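Local coordinates for protein 6-phosphofructokinase isozyme 2 (PDB 3UMO) that catalyses the ATP-dependent phosphorylation of D-fructose 6-phosphate to fructose 1,6-bisphosphate, the first committing step of glycolysis, at residues 5-10 and 134-139; 56-61 and 119-124; 163-168 and 179-184; 44-49 and 76-81; 111-116 and 142-147. One frame throughout, in Å; residues are numbered along the deposited sequence.

Starting from the N terminus, residues 5-10 lay down a central strand whose partner, 134-139, arrives only after more than 120 residues; contact 1 closes this long loop. Within it lie contact 4, which ties helix 40-50 to the lead-in of strand 80-84, and contact 2, which sets helix 115-125 against strand 55-61. These two cross, because 56-61 comes before 76-81 and 119-124 after it. Contact 5 opens at 111-116 and closes at 142-147, past the end of contact 1, joining the loops that lead into helices 115-125 and 146-158; it crosses contacts 1 and 2. Contact 3 follows in series, a short loop adding strand 183-184 beside strand 162-166 in the same parallel sheet.

Contact 1 of 5, residues 5-10 and 134-139; sequences YTLTLA and LVISGS
Tyr5 O is approached by two donors of the neighbouring strand: Val135 N at 2.8 Å, with an N-H...O angle of 167°, and the CA-H of Leu134, whose CA lies 3.3 Å away. Val135 O repeats the pattern in the other direction, accepting from Leu7 N at 2.8 Å while Thr6 CA approaches to 3.2 Å. Ser137 N then donates to Leu7 O at 3.2 Å, completing a parallel ladder between two strands that run 23° apart. Leu134, with CG anti to the backbone N (chi1 175°), swings CD1 over the neighbouring strand, 3.8 Å from Tyr5 CB and 4.1 Å from Leu7 CB. On the other face Thr6 and Val135 lie side by side; Thr6 OG1 bonds to Gly41 O, and Val135 meets helix 254-267, which carries Asp256, probably the catalytic residue. Past Leu7 the chains part, and a water accepts a hydrogen bond from Ala10 N at 2.9 Å and sits beside the carbonyl of Ser139, a substrate-binding residue. Strand amides thus find partners directly, and the Ala10 amide through water, at the C-terminal ends where this enzyme binds its substrate.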
# COMPACT_ATOMS: atom_id res chain seq x y z
N TYR A 5 28.11 7.62 -29.28
CA TYR A 5 28.18 8.45 -28.10
C TYR A 5 26.79 8.59 -27.50
O TYR A 5 25.79 8.49 -28.21
CB TYR A 5 28.71 9.84 -28.45
CG TYR A 5 30.12 9.85 -28.99
CD1 TYR A 5 30.37 9.60 -30.33
CD2 TYR A 5 31.20 10.11 -28.16
CE1 TYR A 5 31.67 9.59 -30.83
CE2 TYR A 5 32.50 10.11 -28.65
CZ TYR A 5 32.72 9.85 -29.98
OH TYR A 5 34.01 9.86 -30.47
N THR A 6 26.72 8.82 -26.19
CA THR A 6 25.43 9.14 -25.58
C THR A 6 25.53 10.44 -24.79
O THR A 6 26.62 10.84 -24.36
CB THR A 6 24.89 8.02 -24.66
OG1 THR A 6 25.61 8.01 -23.43
CG2 THR A 6 24.96 6.65 -25.35
N LEU A 7 24.39 11.09 -24.61
CA LEU A 7 24.34 12.34 -23.89
C LEU A 7 23.26 12.28 -22.82
O LEU A 7 22.09 12.01 -23.11
CB LEU A 7 24.06 13.51 -24.84
CG LEU A 7 23.92 14.87 -24.16
CD1 LEU A 7 25.22 15.25 -23.47
CD2 LEU A 7 23.50 15.94 -25.16
N THR A 8 23.66 12.53 -21.57
CA THR A 8 22.73 12.49 -20.44
C THR A 8 22.81 13.82 -19.71
O THR A 8 23.73 14.05 -18.93
CB THR A 8 23.10 11.38 -19.45
OG1 THR A 8 23.20 10.14 -20.15
CG2 THR A 8 22.04 11.24 -18.36
N LEU A 9 21.85 14.70 -19.97
CA LEU A 9 21.87 16.02 -19.34
C LEU A 9 21.48 15.94 -17.88
O LEU A 9 21.85 16.81 -17.09
CB LEU A 9 20.97 17.00 -20.10
CG LEU A 9 21.39 17.30 -21.53
CD1 LEU A 9 20.33 18.16 -22.21
CD2 LEU A 9 22.76 17.98 -21.57
N ALA A 10 20.76 14.88 -17.51
CA ALA A 10 20.37 14.67 -16.12
C ALA A 10 20.79 13.30 -15.62
O ALA A 10 19.96 12.41 -15.47
CB ALA A 10 18.86 14.85 -15.95
N LEU A 134 24.95 9.84 -32.03
CA LEU A 134 24.76 10.41 -30.71
C LEU A 134 23.37 10.08 -30.19
O LEU A 134 22.36 10.44 -30.81
CB LEU A 134 24.94 11.93 -30.74
CG LEU A 134 24.63 12.59 -29.40
CD1 LEU A 134 25.64 12.14 -28.36
CD2 LEU A 134 24.62 14.12 -29.53
N VAL A 135 23.31 9.42 -29.05
CA VAL A 135 22.02 9.12 -28.42
C VAL A 135 21.76 10.09 -27.28
O VAL A 135 22.44 10.07 -26.26
CB VAL A 135 21.98 7.68 -27.85
CG1 VAL A 135 20.60 7.37 -27.28
CG2 VAL A 135 22.35 6.67 -28.93
N ILE A 136 20.75 10.95 -27.46
CA ILE A 136 20.34 11.88 -26.43
C ILE A 136 19.17 11.25 -25.68
O ILE A 136 18.07 11.13 -26.22
CB ILE A 136 19.92 13.24 -27.03
CG1 ILE A 136 21.03 13.78 -27.94
CG2 ILE A 136 19.62 14.24 -25.92
CD1 ILE A 136 20.61 13.92 -29.38
N SER A 137 19.40 10.84 -24.44
CA SER A 137 18.40 10.09 -23.69
C SER A 137 18.27 10.55 -22.24
O SER A 137 19.27 10.72 -21.54
CB SER A 137 18.72 8.58 -23.73
OG SER A 137 17.84 7.88 -22.86
N GLY A 138 17.03 10.74 -21.80
CA GLY A 138 16.78 11.07 -20.41
C GLY A 138 16.03 12.38 -20.27
O GLY A 138 15.73 13.05 -21.27
N SER A 139 15.75 12.75 -19.03
CA SER A 139 15.02 13.97 -18.73
C SER A 139 15.86 15.23 -18.94
O SER A 139 17.08 15.16 -19.10
CB SER A 139 14.52 13.94 -17.28
OG SER A 139 15.60 13.87 -16.36
O HOH W 1 19.07 13.24 -19.23

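Contact 2 of 5, residues 56-61 and 119-124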
# COMPACT_ATOMS: atom_id res chain seq x y z
N THR A 56 30.57 6.00 -25.76
CA THR A 56 31.10 6.97 -24.82
C THR A 56 29.98 7.82 -24.23
O THR A 56 29.24 8.47 -24.97
CB THR A 56 32.14 7.88 -25.49
OG1 THR A 56 33.23 7.08 -25.95
CG2 THR A 56 32.67 8.90 -24.49
N ALA A 57 29.87 7.81 -22.91
CA ALA A 57 28.83 8.57 -22.22
C ALA A 57 29.28 9.99 -21.91
O ALA A 57 30.23 10.19 -21.15
CB ALA A 57 28.40 7.86 -20.95
N ILE A 58 28.58 10.98 -22.47
CA ILE A 58 28.87 12.38 -22.19
C ILE A 58 27.84 12.86 -21.17
O ILE A 58 26.64 12.65 -21.36
CB ILE A 58 28.75 13.25 -23.46
CG1 ILE A 58 29.64 12.69 -24.58
CG2 ILE A 58 29.10 14.71 -23.16
CD1 ILE A 58 29.41 13.35 -25.93
N PHE A 59 28.30 13.50 -20.09
CA PHE A 59 27.41 13.98 -19.04
C PHE A 59 28.10 14.95 -18.08
O PHE A 59 29.32 14.91 -17.93
CB PHE A 59 26.79 12.81 -18.26
CG PHE A 59 27.80 11.92 -17.58
CD1 PHE A 59 28.19 12.16 -16.27
CD2 PHE A 59 28.34 10.83 -18.25
CE1 PHE A 59 29.12 11.34 -15.64
CE2 PHE A 59 29.27 10.00 -17.63
CZ PHE A 59 29.66 10.26 -16.32
N PRO A 60 27.31 15.82 -17.43
CA PRO A 60 27.85 16.67 -16.37
C PRO A 60 27.97 15.87 -15.08
O PRO A 60 27.09 15.07 -14.76
CB PRO A 60 26.78 17.75 -16.21
CG PRO A 60 25.50 17.06 -16.59
CD PRO A 60 25.88 16.09 -17.68
N ALA A 61 29.05 16.10 -14.35
CA ALA A 61 29.24 15.46 -13.06
C ALA A 61 29.70 16.50 -12.04
O ALA A 61 30.53 17.36 -12.35
CB ALA A 61 30.27 14.34 -13.17
N ARG A 119 26.97 24.87 -22.54
CA ARG A 119 27.84 25.16 -23.68
C ARG A 119 29.07 24.26 -23.69
O ARG A 119 29.57 23.89 -24.75
CB ARG A 119 28.24 26.64 -23.69
CG ARG A 119 27.17 27.57 -24.25
CD ARG A 119 27.67 29.01 -24.33
NE ARG A 119 27.82 29.59 -23.00
CZ ARG A 119 26.92 30.40 -22.43
NH1 ARG A 119 25.83 30.75 -23.09
NH2 ARG A 119 27.15 30.87 -21.21
N GLN A 120 29.56 23.90 -22.50
CA GLN A 120 30.68 22.97 -22.39
C GLN A 120 30.29 21.59 -22.89
O GLN A 120 31.08 20.89 -23.53
CB GLN A 120 31.17 22.86 -20.95
CG GLN A 120 31.97 24.07 -20.49
CD GLN A 120 32.46 23.90 -19.07
OE1 GLN A 120 33.20 22.96 -18.77
NE2 GLN A 120 32.05 24.80 -18.19
N LEU A 121 29.05 21.19 -22.59
CA LEU A 121 28.54 19.91 -23.04
C LEU A 121 28.35 19.93 -24.55
O LEU A 121 28.68 18.97 -25.25
CB LEU A 121 27.22 19.59 -22.34
CG LEU A 121 27.36 19.14 -20.88
CD1 LEU A 121 26.05 19.30 -20.13
CD2 LEU A 121 27.82 17.69 -20.82
N GLU A 122 27.84 21.05 -25.05
CA GLU A 122 27.68 21.27 -26.48
C GLU A 122 29.03 21.17 -27.20
O GLU A 122 29.13 20.58 -28.28
CB GLU A 122 27.06 22.65 -26.72
CG GLU A 122 26.24 22.80 -27.98
CD GLU A 122 25.29 23.98 -27.91
OE1 GLU A 122 25.23 24.63 -26.84
OE2 GLU A 122 24.60 24.26 -28.92
N GLU A 123 30.08 21.72 -26.59
CA GLU A 123 31.43 21.66 -27.15
C GLU A 123 31.90 20.21 -27.28
O GLU A 123 32.51 19.84 -28.29
CB GLU A 123 32.41 22.47 -26.29
CG GLU A 123 33.81 22.55 -26.86
CD GLU A 123 34.71 23.48 -26.06
OE1 GLU A 123 34.45 23.66 -24.85
OE2 GLU A 123 35.66 24.03 -26.64
N GLN A 124 31.60 19.39 -26.27
CA GLN A 124 31.95 17.97 -26.31
C GLN A 124 31.26 17.26 -27.47
O GLN A 124 31.87 16.49 -28.20
CB GLN A 124 31.59 17.28 -24.99
CG GLN A 124 32.56 17.56 -23.84
CD GLN A 124 34.00 17.21 -24.19
OE1 GLN A 124 34.90 18.04 -24.05
NE2 GLN A 124 34.22 15.98 -24.63
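Helix 115-125 lies on one face of the central parallel sheet, and its contact with strand 55-61 shows how this layer is seated: strand 56-61 and helix 119-124 run nearly antiparallel, at 167°, with axes 9.1 Å apart at closest approach. Leu121 carries most of the contact. Its CD2 methyl rests above the Phe59-Pro60 peptide link, 3.9 Å from both Phe59 C and Pro60 N, and 4.0 Å from Ile58 CG2. Leu121 CD1 and CD2 both lie 4.0 Å from Pro60 CD, so the fork of the leucine straddles that one carbon, the two side chains crossing at about a right angle. Ile58 and Leu121 instead slide past one another in opposite directions. One turn further along the helix, Gln124 brings its CB to within 4.0 Å of Ile58 CG2, and this methyl therefore touches two helix residues. With chi1 of -54°, Ile58 has CG2 anti to the backbone N, which presents that branch to the helix. For Gln124 the touching atom is aliphatic, and the chain bends beyond it at chi2 (-56°). The side-chain contacts are carbon to carbon, and CD2 of Leu121 lies on the flat peptide group; within the helix Glu123 N bonds to Arg119 O at 2.9 Å. Phe59 points away from helix 115-125 and packs on Leu69, Val70 and Leu73 of helix 63-75. Helices on both faces of a parallel sheet form the three-layer alpha/beta/alpha core of the ribokinase-type PfkB kinases.

Contact 3 of 5, residues 163-168 and 179-184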
# COMPACT_ATOMS: atom_id res chain seq x y z
N CYS A 163 21.59 11.65 -34.96
CA CYS A 163 20.99 11.77 -33.63
C CYS A 163 19.83 10.82 -33.36
O CYS A 163 18.91 10.69 -34.18
CB CYS A 163 20.56 13.22 -33.37
SG CYS A 163 21.95 14.38 -33.33
N ILE A 164 19.88 10.17 -32.20
CA ILE A 164 18.80 9.31 -31.73
C ILE A 164 18.28 9.94 -30.45
O ILE A 164 19.06 10.37 -29.59
CB ILE A 164 19.33 7.89 -31.46
CG1 ILE A 164 19.79 7.25 -32.78
CG2 ILE A 164 18.28 7.03 -30.77
CD1 ILE A 164 20.45 5.89 -32.60
N VAL A 165 16.96 10.02 -30.32
CA VAL A 165 16.37 10.72 -29.18
C VAL A 165 15.42 9.82 -28.38
O VAL A 165 14.56 9.15 -28.96
CB VAL A 165 15.60 11.98 -29.63
CG1 VAL A 165 14.94 12.67 -28.44
CG2 VAL A 165 16.53 12.95 -30.37
N ASP A 166 15.59 9.80 -27.06
CA ASP A 166 14.65 9.13 -26.17
C ASP A 166 14.40 10.05 -24.98
O ASP A 166 15.27 10.20 -24.12
CB ASP A 166 15.20 7.78 -25.72
CG ASP A 166 14.23 7.01 -24.84
OD1 ASP A 166 14.58 5.89 -24.43
OD2 ASP A 166 13.12 7.52 -24.55
N SER A 167 13.25 10.70 -24.95
CA SER A 167 12.95 11.62 -23.87
C SER A 167 11.45 11.71 -23.67
O SER A 167 10.71 10.85 -24.13
CB SER A 167 13.54 13.00 -24.17
OG SER A 167 13.52 13.84 -23.03
N SER A 168 11.00 12.75 -22.98
CA SER A 168 9.57 12.90 -22.76
C SER A 168 9.18 14.36 -22.59
O SER A 168 10.05 15.24 -22.54
CB SER A 168 9.12 12.12 -21.52
OG SER A 168 9.71 12.64 -20.34
N GLY A 179 13.71 18.42 -36.79
CA GLY A 179 13.45 17.40 -37.80
C GLY A 179 14.69 16.64 -38.22
O GLY A 179 15.81 16.94 -37.78
N ASN A 180 14.48 15.63 -39.07
CA ASN A 180 15.55 14.78 -39.59
C ASN A 180 16.27 13.98 -38.51
O ASN A 180 17.42 13.59 -38.69
CB ASN A 180 16.55 15.60 -40.42
CG ASN A 180 15.91 16.23 -41.63
OD1 ASN A 180 15.15 15.58 -42.36
ND2 ASN A 180 16.20 17.51 -41.86
N ILE A 181 15.58 13.73 -37.41
CA ILE A 181 16.11 12.86 -36.36
C ILE A 181 16.21 11.45 -36.92
O ILE A 181 15.28 10.98 -37.57
CB ILE A 181 15.17 12.84 -35.13
CG1 ILE A 181 14.97 14.26 -34.58
CG2 ILE A 181 15.69 11.89 -34.06
CD1 ILE A 181 16.24 14.97 -34.17
N GLU A 182 17.33 10.77 -36.68
CA GLU A 182 17.53 9.43 -37.23
C GLU A 182 16.54 8.42 -36.66
O GLU A 182 16.01 7.57 -37.38
CB GLU A 182 18.96 8.95 -36.97
CG GLU A 182 20.02 9.70 -37.77
CD GLU A 182 20.13 9.23 -39.20
OE1 GLU A 182 20.41 10.07 -40.09
OE2 GLU A 182 19.97 8.01 -39.44
N LEU A 183 16.30 8.52 -35.36
CA LEU A 183 15.45 7.56 -34.66
C LEU A 183 14.94 8.17 -33.37
O LEU A 183 15.70 8.77 -32.62
CB LEU A 183 16.25 6.30 -34.32
CG LEU A 183 15.60 5.26 -33.41
CD1 LEU A 183 14.40 4.62 -34.08
CD2 LEU A 183 16.62 4.20 -32.99
N VAL A 184 13.65 8.00 -33.12
CA VAL A 184 13.08 8.38 -31.83
C VAL A 184 12.33 7.17 -31.25
O VAL A 184 11.68 6.44 -32.00
CB VAL A 184 12.16 9.63 -31.96
CG1 VAL A 184 10.97 9.34 -32.87
CG2 VAL A 184 11.69 10.11 -30.58
O HOH W 2 20.04 12.83 -37.03
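Cys163 starts the pairing through its backbone: its O accepts from Glu182 N at 3.0 Å, a bond bent to 133° at the hydrogen, while Ile181 CG2 packs against the same oxygen at 3.4 Å. The Cys163 N meets the other segment through water, donating a hydrogen bond at 2.8 Å to a water that in turn donates to Asn180 O at 3.2 Å. Ile164 comes next, its CA-H directed at Leu183 O. On the same face of the sheet its CG2 methyl lies 4.0 Å from Leu183 CD2, the two side chains meeting at a slant. Val165 makes the straighter bond of the pair, Val165 N to Leu183 O at 2.9 Å with 164° at the hydrogen, which is the parallel-strand pattern proper. Its side chain lies on the other face, where CG2 meets Ile181 CG2 at 3.9 Å, roughly at right angles. Ile181 can serve both Cys163 and Val165 because CG2 is anti to its backbone N (chi1 -58°). Val165 O then faces the CA-H of Val184, whose CA is 3.3 Å away, and Val165 and Val184 both pack on Leu172 of helix 169-175, the connection of this beta-alpha-beta crossover. Glu182 lays CB and CG along Cys163 but sends its carboxylate to salt bridges with Lys219 and Arg220. The chemistry is thus divided: backbone bonds and one water join the two segments, apolar branches meet on both faces, and the buried acid at the start of the pairing is probably kept charged by its two basic partners.

Contact 4 of 5, residues 44-49 and 76-81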
# COMPACT_ATOMS: atom_id res chain seq x y z
N VAL A 44 22.01 3.62 -21.64
CA VAL A 44 22.15 3.19 -23.03
C VAL A 44 23.58 2.73 -23.28
O VAL A 44 23.82 1.68 -23.89
CB VAL A 44 21.75 4.31 -24.01
CG1 VAL A 44 22.13 3.94 -25.45
CG2 VAL A 44 20.26 4.56 -23.93
N ALA A 45 24.55 3.50 -22.78
CA ALA A 45 25.96 3.16 -22.94
C ALA A 45 26.31 1.85 -22.21
O ALA A 45 27.08 1.03 -22.72
CB ALA A 45 26.86 4.29 -22.45
N ARG A 46 25.74 1.66 -21.03
CA ARG A 46 25.97 0.42 -20.28
C ARG A 46 25.37 -0.79 -20.99
O ARG A 46 26.00 -1.85 -21.07
CB ARG A 46 25.42 0.54 -18.85
CG ARG A 46 26.11 1.63 -18.03
CD ARG A 46 25.43 1.82 -16.68
NE ARG A 46 25.70 0.72 -15.77
CZ ARG A 46 24.78 0.15 -15.00
NH1 ARG A 46 23.52 0.57 -15.04
NH2 ARG A 46 25.11 -0.85 -14.19
N ALA A 47 24.17 -0.62 -21.53
CA ALA A 47 23.51 -1.70 -22.28
C ALA A 47 24.33 -2.07 -23.50
O ALA A 47 24.48 -3.25 -23.85
CB ALA A 47 22.10 -1.30 -22.69
N ILE A 48 24.88 -1.06 -24.16
CA ILE A 48 25.69 -1.29 -25.35
C ILE A 48 26.92 -2.12 -24.99
O ILE A 48 27.29 -3.04 -25.71
CB ILE A 48 26.06 0.03 -26.05
CG1 ILE A 48 24.85 0.53 -26.84
CG2 ILE A 48 27.27 -0.16 -26.95
CD1 ILE A 48 24.98 1.96 -27.38
N ALA A 49 27.54 -1.80 -23.86
CA ALA A 49 28.67 -2.59 -23.37
C ALA A 49 28.27 -4.05 -23.13
O ALA A 49 29.00 -4.96 -23.53
CB ALA A 49 29.24 -1.97 -22.09
N GLU A 76 33.12 -0.35 -14.88
CA GLU A 76 32.30 -1.09 -15.83
C GLU A 76 32.87 -0.99 -17.24
O GLU A 76 32.29 -1.51 -18.19
CB GLU A 76 30.85 -0.60 -15.81
CG GLU A 76 30.16 -0.87 -14.48
CD GLU A 76 28.70 -0.48 -14.50
OE1 GLU A 76 28.24 0.11 -15.50
OE2 GLU A 76 28.00 -0.77 -13.50
N ASN A 77 34.02 -0.32 -17.35
CA ASN A 77 34.70 -0.13 -18.63
C ASN A 77 33.87 0.60 -19.68
O ASN A 77 33.98 0.33 -20.88
CB ASN A 77 35.23 -1.46 -19.18
CG ASN A 77 36.37 -2.02 -18.34
OD1 ASN A 77 37.29 -1.29 -17.96
ND2 ASN A 77 36.31 -3.31 -18.05
N VAL A 78 33.03 1.52 -19.21
CA VAL A 78 32.28 2.40 -20.10
C VAL A 78 33.05 3.71 -20.23
O VAL A 78 33.25 4.42 -19.24
CB VAL A 78 30.87 2.69 -19.53
CG1 VAL A 78 30.12 3.68 -20.42
CG2 VAL A 78 30.09 1.39 -19.36
N PRO A 79 33.50 4.03 -21.45
CA PRO A 79 34.23 5.29 -21.65
C PRO A 79 33.33 6.49 -21.41
O PRO A 79 32.14 6.44 -21.74
CB PRO A 79 34.66 5.22 -23.12
CG PRO A 79 33.71 4.26 -23.76
CD PRO A 79 33.37 3.26 -22.70
N VAL A 80 33.88 7.54 -20.82
CA VAL A 80 33.09 8.74 -20.56
C VAL A 80 33.79 10.01 -21.04
O VAL A 80 34.98 10.01 -21.33
CB VAL A 80 32.75 8.92 -19.07
CG1 VAL A 80 32.13 7.65 -18.50
CG2 VAL A 80 34.00 9.32 -18.29
N ALA A 81 33.02 11.08 -21.11
CA ALA A 81 33.55 12.40 -21.38
C ALA A 81 32.69 13.33 -20.55
O ALA A 81 31.50 13.48 -20.81
CB ALA A 81 33.45 12.74 -22.86
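Arg46 and Glu76 meet side-on: their chains cross obliquely, while the guanidinium and carboxylate planes lie only 22° apart. Two nitrogens grip two oxygens: NE of Arg46 donates to OE1 of Glu76 at 2.6 Å, nearly straight at 168°, and NH2 of Arg46 donates to OE2 of Glu76 at 3.0 Å. OE1 sits at the guanidinium edge, in its plane, and receives the bond on its syn lone pair; OE2 is also met on its syn side, with the donor tilted out of the carboxylate plane. A bend at chi3 of Arg46 (73°) turns the group toward the acid, whose own chain is extended beyond CG. The remaining NH1 bonds to OD1 of Asn43, a substrate-binding residue. Alongside, Val78 spreads its branches over the same helix: CG1 is 3.9 Å from Ala45 CB, and CG2 is 4.2 Å from Arg46 CG and 4.4 Å from Ala49 CB. Asn77, between acid and valine, closes helix 63-75 with a Schellman motif, turning the chain toward strand 80-84. A leucine in place of Arg46 would probably leave the Glu76 carboxylate without its charged mate and Asn43 OD1 without this donor. With both oxygens of Glu76 engaged, the bidentate bridge fixes the rotation of both flat groups and would probably favour an ionised acid, beside a small apolar patch of valine and alanine methyls.

Contact 5 of 5, residues 111-116 and 142-147; sequences AALNED and PGVKLE
Leu113 N donates to Pro142 O at 3.0 Å with an N-H...O angle of 161°, and the backbones run alongside for two residues, Ala112 by Pro142 and Leu113 by Gly143. Around this bond lie two weaker backbone approaches: Ala112 CA to Pro142 O, and Gly143 CA to Leu113 O, each 3.4 Å. Gly143 has a positive phi of 99°, and a CB on it would run into Leu113 O and the carbonyl of Pro142, so this passage probably requires glycine. Leu113 and Val144 then lie alongside each other, pointing the same way, with Val144 CG2 3.8 Å from Leu113 CB and 4.0 Å from Leu113 CD1. Ala112 CB faces Pro142 CB more loosely, at 4.4 Å. Both segments are loops that lead into helices of the alpha/beta fold: residues 111-116 run into helix 115-125, and helix 146-158 begins at the end of residues 142-147. Asn114 is the N-cap of the first helix, with OD1 accepting from Glu117 N. Ala112 N is held by the carboxylate of Asp87, and Ala111 touches Arg90, a substrate-binding residue. Leu113, the buried member, also packs on Pro141 and on Leu121 of helix 115-125, while Val144 reaches Phe118 on the same helix.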
# COMPACT_ATOMS: atom_id res chain seq x y z
N ALA A 111 20.66 17.24 -11.25
CA ALA A 111 21.27 18.49 -10.82
C ALA A 111 21.02 19.61 -11.82
O ALA A 111 20.79 19.37 -13.01
CB ALA A 111 22.77 18.31 -10.61
N ALA A 112 21.07 20.84 -11.34
CA ALA A 112 20.91 22.00 -12.20
C ALA A 112 22.12 22.15 -13.13
O ALA A 112 23.22 21.72 -12.80
CB ALA A 112 20.72 23.26 -11.38
N LEU A 113 21.89 22.76 -14.29
CA LEU A 113 22.96 23.05 -15.23
C LEU A 113 22.91 24.54 -15.54
O LEU A 113 21.84 25.05 -15.89
CB LEU A 113 22.77 22.28 -16.54
CG LEU A 113 23.37 20.88 -16.70
CD1 LEU A 113 23.03 20.34 -18.09
CD2 LEU A 113 24.87 20.93 -16.50
N ASN A 114 24.02 25.24 -15.40
CA ASN A 114 24.03 26.64 -15.81
C ASN A 114 24.33 26.75 -17.30
O ASN A 114 24.60 25.75 -17.96
CB ASN A 114 24.97 27.51 -14.96
CG ASN A 114 26.43 27.10 -15.06
OD1 ASN A 114 26.91 26.69 -16.11
ND2 ASN A 114 27.14 27.21 -13.94
N GLU A 115 24.27 27.96 -17.84
CA GLU A 115 24.45 28.15 -19.27
C GLU A 115 25.87 27.81 -19.73
O GLU A 115 26.06 27.22 -20.79
CB GLU A 115 24.07 29.56 -19.69
CG GLU A 115 22.57 29.83 -19.58
CD GLU A 115 22.22 31.29 -19.83
OE1 GLU A 115 23.04 32.17 -19.50
OE2 GLU A 115 21.12 31.55 -20.36
N ASP A 116 26.87 28.16 -18.92
CA ASP A 116 28.26 27.85 -19.25
C ASP A 116 28.47 26.34 -19.36
O ASP A 116 29.08 25.86 -20.31
CB ASP A 116 29.20 28.42 -18.19
CG ASP A 116 30.65 28.00 -18.42
OD1 ASP A 116 31.10 27.99 -19.58
OD2 ASP A 116 31.33 27.67 -17.43
N PRO A 142 16.94 21.05 -14.56
CA PRO A 142 16.66 22.48 -14.36
C PRO A 142 17.80 23.33 -14.91
O PRO A 142 18.95 22.89 -14.88
CB PRO A 142 16.61 22.62 -12.84
CG PRO A 142 16.36 21.25 -12.32
CD PRO A 142 17.00 20.31 -13.29
N GLY A 143 17.48 24.51 -15.41
CA GLY A 143 18.50 25.44 -15.87
C GLY A 143 18.72 25.44 -17.37
O GLY A 143 19.47 26.26 -17.89
N VAL A 144 18.08 24.51 -18.08
CA VAL A 144 18.25 24.41 -19.52
C VAL A 144 16.96 24.73 -20.27
O VAL A 144 15.99 23.98 -20.19
CB VAL A 144 18.73 23.01 -19.94
CG1 VAL A 144 19.04 22.98 -21.43
CG2 VAL A 144 19.96 22.60 -19.13
N LYS A 145 16.95 25.85 -20.99
CA LYS A 145 15.80 26.21 -21.80
C LYS A 145 15.62 25.22 -22.95
O LYS A 145 16.60 24.74 -23.52
CB LYS A 145 15.95 27.63 -22.36
CG LYS A 145 15.79 28.72 -21.32
CD LYS A 145 15.98 30.09 -21.94
CE LYS A 145 15.43 31.17 -21.02
NZ LYS A 145 15.86 30.94 -19.62
N LEU A 146 14.37 24.92 -23.28
CA LEU A 146 14.06 23.96 -24.33
C LEU A 146 14.74 24.34 -25.65
O LEU A 146 15.19 23.47 -26.39
CB LEU A 146 12.55 23.85 -24.53
CG LEU A 146 11.73 23.30 -23.37
CD1 LEU A 146 10.25 23.60 -23.58
CD2 LEU A 146 11.95 21.80 -23.21
N GLU A 147 14.81 25.64 -25.92
CA GLU A 147 15.45 26.14 -27.13
C GLU A 147 16.92 25.73 -27.23
O GLU A 147 17.44 25.54 -28.34
CB GLU A 147 15.30 27.66 -27.25
CG GLU A 147 15.76 28.44 -26.02
CD GLU A 147 15.74 29.94 -26.24
OE1 GLU A 147 15.87 30.38 -27.41
OE2 GLU A 147 15.59 30.69 -25.25